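Local coordinates for protein glycoside Hydrolase (Bacteroides uniformis, PDB 5T99) that probably hydrolyses terminal beta-galactoside linkages of agarose-derived sugars as a family 2 glycoside hydrolase, its active site here holding the inhibitor galacto-isofagomine, at residues A[98-111]-A[167-181]. Residues are numbered along the deposited sequence; the frame is centred on the assembly and turned at random.
Sequences WKDKIVRIGFDGAM and GIYRNVWLRVDNKVY. With EDO (1,2-ethanediol), chain M.
Arg-104 and Asp-177 meet across two antiparallel strands, 102-107 and 172-177, which run at 161° to each other. Arg-104 NH2 gives a salt bridge to Asp-177 OD2 at 2.9 Å. The carboxylate oxygen lies in the guanidinium plane but is itself met from above the carboxylate plane. Tyr-181 CE1 lies over the centre of one guanidinium face, and the aliphatic part of Arg-175 lies over the other. A water in the guanidinium plane links Arg-104 NE to Asp-177 OD2. Glu-134 is a second charge partner for Arg-104 and also pairs with Arg-175. The Arg-175 guanidinium lies over Gly-106, where a side chain would collide with it.

Further along, Trp-173 NE1 points in its ring plane at Asp-108 OD2, 2.9 Å away. The bond is nearly straight, 166° at the hydrogen. Next to it, Arg-170 NH1 reaches Asp-108 O at 3.2 Å and also bonds Tyr-130 O. Its chain is extended from CG to NE, which carries the guanidinium past Gly-109. Tyr-169 OH, hydrogen-bonded to Gly-129 O, lies over the guanidinium centre. A leucine in place of Arg-170 would probably leave the carbonyls of Asp-108 and Tyr-130 without this donor and Tyr-169 OH without its flat cover.

The other side of the sheet is apolar. Val-176 CG2 sits over the five-membered ring of Trp-98, 3.9 Å from its centroid. Leu-174, with CG anti to the backbone N (chi1 171°), sends CD2 to Trp-98 CZ2 at 3.6 Å and CD1 to Ile-105 CD1. Val-172 CG1 covers a face of Phe-107. Ile-105 and Phe-107 also touch strand 146-153 of the facing sheet. One face is thus rich in charged groups, largely buried against neighbouring parts of the chain; the apolar face packs on the second sheet of a beta sandwich, the jelly-roll-like sugar-binding domain of family 2 glycoside hydrolases.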
ATOM      1  N   TRP A  98      21.754  16.942 -23.719  1.00 32.31           N
ATOM      2  CA  TRP A  98      20.436  16.598 -24.263  1.00 30.91           C
ATOM      3  C   TRP A  98      20.247  17.016 -25.730  1.00 30.96           C
ATOM      4  O   TRP A  98      19.190  16.771 -26.304  1.00 29.66           O
ATOM      5  CB  TRP A  98      19.304  17.217 -23.429  1.00 29.49           C
ATOM      6  CG  TRP A  98      19.394  17.036 -21.953  1.00 28.13           C
ATOM      7  CD1 TRP A  98      20.159  16.137 -21.271  1.00 28.16           C
ATOM      8  CD2 TRP A  98      18.663  17.770 -20.969  1.00 27.42           C
ATOM      9  NE1 TRP A  98      19.957  16.277 -19.915  1.00 27.71           N
ATOM     10  CE2 TRP A  98      19.035  17.266 -19.707  1.00 26.81           C
ATOM     11  CE3 TRP A  98      17.719  18.802 -21.034  1.00 27.25           C
ATOM     12  CZ2 TRP A  98      18.517  17.772 -18.520  1.00 26.50           C
ATOM     13  CZ3 TRP A  98      17.188  19.289 -19.850  1.00 27.06           C
ATOM     14  CH2 TRP A  98      17.596  18.778 -18.610  1.00 26.46           C
ATOM     15  N   LYS A  99      21.244  17.671 -26.323  1.00 33.72           N
ATOM     16  CA  LYS A  99      21.203  18.064 -27.743  1.00 35.14           C
ATOM     17  C   LYS A  99      20.999  16.835 -28.638  1.00 34.25           C
ATOM     18  O   LYS A  99      21.717  15.844 -28.496  1.00 33.15           O
ATOM     19  CB  LYS A  99      22.503  18.802 -28.109  1.00 37.23           C
ATOM     20  CG  LYS A  99      22.645  19.280 -29.552  1.00 39.85           C
ATOM     21  CD  LYS A  99      21.593  20.306 -29.935  1.00 42.92           C
ATOM     22  CE  LYS A  99      21.776  20.788 -31.369  1.00 46.08           C
ATOM     23  NZ  LYS A  99      23.062  21.516 -31.577  1.00 46.88           N
ATOM     24  N   ASP A 100      19.990  16.895 -29.509  1.00 33.66           N
ATOM     25  CA  ASP A 100      19.653  15.813 -30.465  1.00 34.25           C
ATOM     26  C   ASP A 100      19.211  14.478 -29.835  1.00 32.98           C
ATOM     27  O   ASP A 100      19.125  13.462 -30.533  1.00 31.26           O
ATOM     28  CB  ASP A 100      20.795  15.588 -31.484  1.00 35.21           C
ATOM     29  CG  ASP A 100      21.029  16.806 -32.384  1.00 35.69           C
ATOM     30  OD1 ASP A 100      20.047  17.275 -33.010  1.00 34.16           O
ATOM     31  OD2 ASP A 100      22.188  17.280 -32.469  1.00 34.31           O
ATOM     32  N   LYS A 101      18.897  14.508 -28.536  1.00 31.65           N
ATOM     33  CA  LYS A 101      18.388  13.364 -27.797  1.00 31.17           C
ATOM     34  C   LYS A 101      16.876  13.403 -27.777  1.00 28.98           C
ATOM     35  O   LYS A 101      16.272  14.460 -27.959  1.00 27.59           O
ATOM     36  CB  LYS A 101      18.900  13.386 -26.351  1.00 32.95           C
ATOM     37  CG  LYS A 101      20.238  12.708 -26.079  1.00 35.61           C
ATOM     38  CD  LYS A 101      21.172  12.631 -27.277  1.00 37.17           C
ATOM     39  CE  LYS A 101      22.566  12.202 -26.865  1.00 38.96           C
ATOM     40  NZ  LYS A 101      23.356  11.877 -28.083  1.00 41.47           N
ATOM     41  N   ILE A 102      16.273  12.239 -27.545  1.00 27.94           N
ATOM     42  CA  ILE A 102      14.846  12.153 -27.236  1.00 27.50           C
ATOM     43  C   ILE A 102      14.729  12.426 -25.747  1.00 25.82           C
ATOM     44  O   ILE A 102      15.441  11.831 -24.948  1.00 24.89           O
ATOM     45  CB  ILE A 102      14.242  10.772 -27.552  1.00 28.02           C
ATOM     46  CG1 ILE A 102      14.528  10.345 -29.006  1.00 28.69           C
ATOM     47  CG2 ILE A 102      12.744  10.768 -27.267  1.00 28.33           C
ATOM     48  CD1 ILE A 102      13.956  11.247 -30.077  1.00 28.78           C
ATOM     49  N   VAL A 103      13.844  13.344 -25.383  1.00 25.94           N
ATOM     50  CA  VAL A 103      13.701  13.777 -23.997  1.00 25.81           C
ATOM     51  C   VAL A 103      12.237  13.653 -23.616  1.00 24.77           C
ATOM     52  O   VAL A 103      11.381  14.172 -24.317  1.00 25.25           O
ATOM     53  CB  VAL A 103      14.183  15.226 -23.810  1.00 26.51           C
ATOM     54  CG1 VAL A 103      14.078  15.644 -22.339  1.00 26.95           C
ATOM     55  CG2 VAL A 103      15.619  15.364 -24.314  1.00 26.91           C
ATOM     56  N   ARG A 104      11.965  12.932 -22.528  1.00 24.27           N
ATOM     57  CA  ARG A 104      10.605  12.707 -22.022  1.00 23.48           C
ATOM     58  C   ARG A 104      10.572  12.933 -20.513  1.00 22.72           C
ATOM     59  O   ARG A 104      11.589  12.746 -19.836  1.00 21.76           O
ATOM     60  CB  ARG A 104      10.154  11.281 -22.323  1.00 23.64           C
ATOM     61  CG  ARG A 104      10.103  10.914 -23.807  1.00 24.27           C
ATOM     62  CD  ARG A 104       9.983   9.403 -23.994  1.00 24.92           C
ATOM     63  NE  ARG A 104      11.237   8.696 -23.678  1.00 25.08           N
ATOM     64  CZ  ARG A 104      11.348   7.456 -23.175  1.00 24.81           C
ATOM     65  NH1 ARG A 104      10.277   6.715 -22.884  1.00 24.59           N
ATOM     66  NH2 ARG A 104      12.568   6.950 -22.944  1.00 24.48           N
ATOM     67  N   ILE A 105       9.415  13.354 -20.001  1.00 21.78           N
ATOM     68  CA  ILE A 105       9.202  13.475 -18.571  1.00 21.87           C
ATOM     69  C   ILE A 105       8.085  12.514 -18.185  1.00 22.00           C
ATOM     70  O   ILE A 105       6.970  12.602 -18.709  1.00 21.63           O
ATOM     71  CB  ILE A 105       8.821  14.899 -18.116  1.00 21.94           C
ATOM     72  CG1 ILE A 105       9.753  15.951 -18.722  1.00 22.05           C
ATOM     73  CG2 ILE A 105       8.834  14.998 -16.591  1.00 21.92           C
ATOM     74  CD1 ILE A 105      11.196  15.844 -18.306  1.00 22.17           C
ATOM     75  N   GLY A 106       8.403  11.601 -17.276  1.00 20.63           N
ATOM     76  CA  GLY A 106       7.463  10.608 -16.816  1.00 20.65           C
ATOM     77  C   GLY A 106       6.918  11.045 -15.473  1.00 20.54           C
ATOM     78  O   GLY A 106       7.690  11.364 -14.562  1.00 19.95           O
ATOM     79  N   PHE A 107       5.590  11.068 -15.364  1.00 19.87           N
ATOM     80  CA  PHE A 107       4.895  11.297 -14.109  1.00 19.31           C
ATOM     81  C   PHE A 107       4.253   9.979 -13.667  1.00 18.91           C
ATOM     82  O   PHE A 107       3.355   9.473 -14.344  1.00 18.52           O
ATOM     83  CB  PHE A 107       3.805  12.376 -14.298  1.00 19.46           C
ATOM     84  CG  PHE A 107       4.333  13.727 -14.717  1.00 18.99           C
ATOM     85  CD1 PHE A 107       4.569  14.720 -13.776  1.00 19.32           C
ATOM     86  CD2 PHE A 107       4.572  14.013 -16.046  1.00 19.26           C
ATOM     87  CE1 PHE A 107       5.050  15.971 -14.158  1.00 19.13           C
ATOM     88  CE2 PHE A 107       5.049  15.257 -16.433  1.00 19.22           C
ATOM     89  CZ  PHE A 107       5.283  16.241 -15.486  1.00 18.98           C
ATOM     90  N   ASP A 108       4.711   9.421 -12.548  1.00 18.37           N
ATOM     91  CA  ASP A 108       4.064   8.237 -11.956  1.00 18.27           C
ATOM     92  C   ASP A 108       2.642   8.491 -11.430  1.00 18.90           C
ATOM     93  O   ASP A 108       1.840   7.552 -11.283  1.00 18.64           O
ATOM     94  CB  ASP A 108       4.906   7.678 -10.804  1.00 17.98           C
ATOM     95  CG  ASP A 108       6.237   7.110 -11.258  1.00 17.71           C
ATOM     96  OD1 ASP A 108       6.400   6.800 -12.467  1.00 16.70           O
ATOM     97  OD2 ASP A 108       7.125   6.984 -10.383  1.00 17.02           O
ATOM     98  N   GLY A 109       2.336   9.744 -11.104  1.00 19.05           N
ATOM     99  CA  GLY A 109       1.030  10.069 -10.562  1.00 19.31           C
ATOM    100  C   GLY A 109       0.892  11.544 -10.277  1.00 19.61           C
ATOM    101  O   GLY A 109       1.803  12.173  -9.719  1.00 19.64           O
ATOM    102  N   ALA A 110      -0.248  12.088 -10.683  1.00 19.75           N
ATOM    103  CA  ALA A 110      -0.611  13.455 -10.395  1.00 19.88           C
ATOM    104  C   ALA A 110      -2.121  13.510 -10.161  1.00 20.09           C
ATOM    105  O   ALA A 110      -2.905  13.204 -11.054  1.00 19.44           O
ATOM    106  CB  ALA A 110      -0.197  14.349 -11.542  1.00 20.36           C
ATOM    107  N   MET A 111      -2.505  13.910  -8.949  1.00 20.77           N
ATOM    108  CA  MET A 111      -3.872  13.810  -8.453  1.00 21.36           C
ATOM    109  C   MET A 111      -4.529  15.191  -8.390  1.00 21.47           C
ATOM    110  O   MET A 111      -4.082  16.038  -7.611  1.00 22.22           O
ATOM    111  CB  MET A 111      -3.834  13.191  -7.053  1.00 21.10           C
ATOM    112  CG  MET A 111      -5.185  12.799  -6.484  1.00 21.32           C
ATOM    113  SD  MET A 111      -5.949  11.405  -7.338  1.00 21.83           S
ATOM    114  CE  MET A 111      -4.900  10.056  -6.761  1.00 21.68           C
ATOM    115  N   GLY A 167      -2.099  16.886  -5.719  1.00 19.96           N
ATOM    116  CA  GLY A 167      -0.735  17.279  -6.096  1.00 19.77           C
ATOM    117  C   GLY A 167       0.001  16.235  -6.907  1.00 19.20           C
ATOM    118  O   GLY A 167      -0.533  15.169  -7.194  1.00 19.23           O
ATOM    119  N   ILE A 168       1.246  16.544  -7.254  1.00 19.01           N
ATOM    120  CA  ILE A 168       2.130  15.603  -7.925  1.00 19.09           C
ATOM    121  C   ILE A 168       2.700  14.746  -6.803  1.00 18.71           C
ATOM    122  O   ILE A 168       3.813  14.973  -6.325  1.00 18.12           O
ATOM    123  CB  ILE A 168       3.223  16.306  -8.762  1.00 19.67           C
ATOM    124  CG1 ILE A 168       2.575  17.309  -9.740  1.00 20.07           C
ATOM    125  CG2 ILE A 168       4.043  15.264  -9.513  1.00 19.11           C
ATOM    126  CD1 ILE A 168       3.555  18.133 -10.555  1.00 20.60           C
ATOM    127  N   TYR A 169       1.880  13.779  -6.388  1.00 18.67           N
ATOM    128  CA  TYR A 169       2.085  12.955  -5.194  1.00 18.62           C
ATOM    129  C   TYR A 169       2.982  11.723  -5.412  1.00 19.22           C
ATOM    130  O   TYR A 169       3.284  10.988  -4.449  1.00 19.13           O
ATOM    131  CB  TYR A 169       0.723  12.515  -4.626  1.00 18.84           C
ATOM    132  CG  TYR A 169       0.021  11.396  -5.393  1.00 19.22           C
ATOM    133  CD1 TYR A 169      -0.098  10.113  -4.853  1.00 19.42           C
ATOM    134  CD2 TYR A 169      -0.530  11.620  -6.660  1.00 19.25           C
ATOM    135  CE1 TYR A 169      -0.729   9.089  -5.560  1.00 19.42           C
ATOM    136  CE2 TYR A 169      -1.158  10.617  -7.365  1.00 19.14           C
ATOM    137  CZ  TYR A 169      -1.253   9.352  -6.823  1.00 19.17           C
ATOM    138  OH  TYR A 169      -1.878   8.359  -7.545  1.00 18.73           O
ATOM    139  N   ARG A 170       3.378  11.474  -6.662  1.00 19.23           N
ATOM    140  CA  ARG A 170       4.311  10.384  -6.988  1.00 19.62           C
ATOM    141  C   ARG A 170       5.503  10.945  -7.738  1.00 19.68           C
ATOM    142  O   ARG A 170       5.475  12.094  -8.193  1.00 20.18           O
ATOM    143  CB  ARG A 170       3.630   9.303  -7.834  1.00 19.80           C
ATOM    144  CG  ARG A 170       2.522   8.537  -7.118  1.00 19.73           C
ATOM    145  CD  ARG A 170       2.087   7.338  -7.938  1.00 19.43           C
ATOM    146  NE  ARG A 170       1.010   6.584  -7.288  1.00 18.91           N
ATOM    147  CZ  ARG A 170       0.118   5.820  -7.922  1.00 18.57           C
ATOM    148  NH1 ARG A 170       0.125   5.705  -9.255  1.00 18.69           N
ATOM    149  NH2 ARG A 170      -0.825   5.192  -7.219  1.00 18.57           N
ATOM    150  N   ASN A 171       6.542  10.125  -7.881  1.00 19.42           N
ATOM    151  CA  ASN A 171       7.805  10.593  -8.444  1.00 19.09           C
ATOM    152  C   ASN A 171       7.663  11.028  -9.902  1.00 18.97           C
ATOM    153  O   ASN A 171       6.730  10.622 -10.611  1.00 17.86           O
ATOM    154  CB  ASN A 171       8.889   9.520  -8.334  1.00 19.31           C
ATOM    155  CG  ASN A 171       9.213   9.139  -6.902  1.00 19.40           C
ATOM    156  OD1 ASN A 171       9.160   7.959  -6.542  1.00 21.00           O
ATOM    157  ND2 ASN A 171       9.552  10.116  -6.081  1.00 18.70           N
ATOM    158  N   VAL A 172       8.603  11.870 -10.321  1.00 19.53           N
ATOM    159  CA  VAL A 172       8.681  12.382 -11.681  1.00 20.08           C
ATOM    160  C   VAL A 172      10.063  12.024 -12.209  1.00 20.49           C
ATOM    161  O   VAL A 172      11.039  12.080 -11.461  1.00 20.80           O
ATOM    162  CB  VAL A 172       8.446  13.910 -11.707  1.00 20.60           C
ATOM    163  CG1 VAL A 172       8.493  14.446 -13.131  1.00 21.13           C
ATOM    164  CG2 VAL A 172       7.096  14.245 -11.076  1.00 20.86           C
ATOM    165  N   TRP A 173      10.147  11.659 -13.486  1.00 20.72           N
ATOM    166  CA  TRP A 173      11.384  11.129 -14.070  1.00 21.56           C
ATOM    167  C   TRP A 173      11.772  11.850 -15.364  1.00 22.75           C
ATOM    168  O   TRP A 173      10.920  12.117 -16.203  1.00 23.78           O
ATOM    169  CB  TRP A 173      11.243   9.627 -14.335  1.00 20.89           C
ATOM    170  CG  TRP A 173      10.887   8.880 -13.105  1.00 20.39           C
ATOM    171  CD1 TRP A 173       9.636   8.539 -12.697  1.00 20.26           C
ATOM    172  CD2 TRP A 173      11.781   8.432 -12.082  1.00 20.25           C
ATOM    173  NE1 TRP A 173       9.693   7.890 -11.496  1.00 20.51           N
ATOM    174  CE2 TRP A 173      10.998   7.810 -11.091  1.00 20.20           C
ATOM    175  CE3 TRP A 173      13.170   8.498 -11.906  1.00 20.24           C
ATOM    176  CZ2 TRP A 173      11.553   7.241  -9.940  1.00 20.14           C
ATOM    177  CZ3 TRP A 173      13.729   7.938 -10.755  1.00 20.31           C
ATOM    178  CH2 TRP A 173      12.916   7.307  -9.791  1.00 20.51           C
ATOM    179  N   LEU A 174      13.055  12.167 -15.495  1.00 22.99           N
ATOM    180  CA  LEU A 174      13.624  12.672 -16.733  1.00 23.91           C
ATOM    181  C   LEU A 174      14.285  11.511 -17.471  1.00 23.25           C
ATOM    182  O   LEU A 174      15.084  10.788 -16.888  1.00 22.77           O
ATOM    183  CB  LEU A 174      14.661  13.761 -16.427  1.00 24.98           C
ATOM    184  CG  LEU A 174      15.529  14.274 -17.583  1.00 25.79           C
ATOM    185  CD1 LEU A 174      14.694  15.105 -18.542  1.00 25.29           C
ATOM    186  CD2 LEU A 174      16.713  15.062 -17.028  1.00 26.28           C
ATOM    187  N   ARG A 175      13.956  11.351 -18.749  1.00 24.29           N
ATOM    188  CA  ARG A 175      14.496  10.276 -19.584  1.00 25.30           C
ATOM    189  C   ARG A 175      15.135  10.899 -20.812  1.00 25.75           C
ATOM    190  O   ARG A 175      14.451  11.535 -21.624  1.00 27.02           O
ATOM    191  CB  ARG A 175      13.389   9.293 -19.978  1.00 25.86           C
ATOM    192  CG  ARG A 175      12.964   8.390 -18.823  1.00 26.93           C
ATOM    193  CD  ARG A 175      11.534   7.883 -18.941  1.00 27.62           C
ATOM    194  NE  ARG A 175      11.021   7.410 -17.650  1.00 28.39           N
ATOM    195  CZ  ARG A 175       9.737   7.148 -17.373  1.00 29.06           C
ATOM    196  NH1 ARG A 175       8.776   7.285 -18.304  1.00 28.64           N
ATOM    197  NH2 ARG A 175       9.407   6.736 -16.145  1.00 29.14           N
ATOM    198  N   VAL A 176      16.451  10.745 -20.925  1.00 25.85           N
ATOM    199  CA  VAL A 176      17.207  11.273 -22.037  1.00 26.13           C
ATOM    200  C   VAL A 176      17.732  10.062 -22.788  1.00 26.89           C
ATOM    201  O   VAL A 176      18.535   9.301 -22.248  1.00 26.48           O
ATOM    202  CB  VAL A 176      18.363  12.166 -21.547  1.00 27.06           C
ATOM    203  CG1 VAL A 176      19.246  12.615 -22.716  1.00 27.50           C
ATOM    204  CG2 VAL A 176      17.808  13.375 -20.809  1.00 27.18           C
ATOM    205  N   ASP A 177      17.264   9.877 -24.020  1.00 27.24           N
ATOM    206  CA  ASP A 177      17.655   8.734 -24.836  1.00 27.14           C
ATOM    207  C   ASP A 177      18.279   9.148 -26.170  1.00 25.88           C
ATOM    208  O   ASP A 177      18.031  10.246 -26.659  1.00 26.19           O
ATOM    209  CB  ASP A 177      16.436   7.845 -25.089  1.00 28.24           C
ATOM    210  CG  ASP A 177      16.039   7.043 -23.867  1.00 29.59           C
ATOM    211  OD1 ASP A 177      16.431   5.868 -23.780  1.00 29.35           O
ATOM    212  OD2 ASP A 177      15.349   7.592 -22.984  1.00 31.87           O
ATOM    213  N   ASN A 178      19.089   8.255 -26.745  1.00 24.09           N
ATOM    214  CA  ASN A 178      19.475   8.342 -28.157  1.00 23.65           C
ATOM    215  C   ASN A 178      18.269   7.947 -28.995  1.00 23.61           C
ATOM    216  O   ASN A 178      17.269   7.476 -28.459  1.00 23.91           O
ATOM    217  CB  ASN A 178      20.667   7.433 -28.466  1.00 23.08           C
ATOM    218  CG  ASN A 178      21.906   7.824 -27.686  1.00 22.77           C
ATOM    219  OD1 ASN A 178      22.395   8.949 -27.809  1.00 22.28           O
ATOM    220  ND2 ASN A 178      22.404   6.922 -26.856  1.00 22.39           N
ATOM    221  N   LYS A 179      18.358   8.136 -30.307  1.00 23.73           N
ATOM    222  CA  LYS A 179      17.197   7.953 -31.182  1.00 23.84           C
ATOM    223  C   LYS A 179      16.810   6.483 -31.490  1.00 23.49           C
ATOM    224  O   LYS A 179      15.765   6.239 -32.127  1.00 22.90           O
ATOM    225  CB  LYS A 179      17.380   8.763 -32.458  1.00 25.07           C
ATOM    226  CG  LYS A 179      17.319  10.259 -32.193  1.00 26.66           C
ATOM    227  CD  LYS A 179      17.473  11.066 -33.469  1.00 27.73           C
ATOM    228  CE  LYS A 179      17.573  12.555 -33.169  1.00 28.60           C
ATOM    229  NZ  LYS A 179      17.248  13.381 -34.364  1.00 29.05           N
ATOM    230  N   VAL A 180      17.631   5.524 -31.047  1.00 21.67           N
ATOM    231  CA  VAL A 180      17.237   4.123 -30.979  1.00 20.67           C
ATOM    232  C   VAL A 180      17.194   3.716 -29.508  1.00 19.67           C
ATOM    233  O   VAL A 180      18.221   3.699 -28.826  1.00 18.57           O
ATOM    234  CB  VAL A 180      18.202   3.211 -31.762  1.00 21.08           C
ATOM    235  CG1 VAL A 180      17.658   1.790 -31.830  1.00 20.89           C
ATOM    236  CG2 VAL A 180      18.430   3.753 -33.171  1.00 21.53           C
ATOM    237  N   TYR A 181      16.005   3.379 -29.021  1.00 19.25           N
ATOM    238  CA  TYR A 181      15.809   3.148 -27.586  1.00 19.26           C
ATOM    239  C   TYR A 181      14.547   2.352 -27.269  1.00 18.68           C
ATOM    240  O   TYR A 181      13.624   2.232 -28.094  1.00 17.97           O
ATOM    241  CB  TYR A 181      15.720   4.489 -26.834  1.00 19.61           C
ATOM    242  CG  TYR A 181      14.463   5.270 -27.189  1.00 20.36           C
ATOM    243  CD1 TYR A 181      13.366   5.306 -26.329  1.00 20.49           C
ATOM    244  CD2 TYR A 181      14.358   5.937 -28.410  1.00 20.89           C
ATOM    245  CE1 TYR A 181      12.214   6.002 -26.666  1.00 20.71           C
ATOM    246  CE2 TYR A 181      13.203   6.630 -28.763  1.00 20.76           C
ATOM    247  CZ  TYR A 181      12.139   6.665 -27.893  1.00 20.82           C
ATOM    248  OH  TYR A 181      11.007   7.356 -28.259  1.00 20.65           O
TER
HETATM  249  C1  EDO M 911      17.073  18.891 -28.267  1.00 29.82           C
HETATM  250  O1  EDO M 911      18.147  19.090 -29.198  1.00 28.92           O
HETATM  251  C2  EDO M 911      15.977  17.985 -28.820  1.00 30.28           C
HETATM  252  O2  EDO M 911      16.504  16.823 -29.482  1.00 31.44           O
HETATM  253  O   HOH W   1      13.822   9.639 -23.755  1.00 16.01           O
HETATM  254  O   HOH W   2       6.401   7.129  -7.800  1.00 21.73           O
HETATM  255  O   HOH W   3       6.799   7.720 -15.287  1.00 22.70           O
HETATM  256  O   HOH W   4       4.247  12.136 -10.869  1.00 17.13           O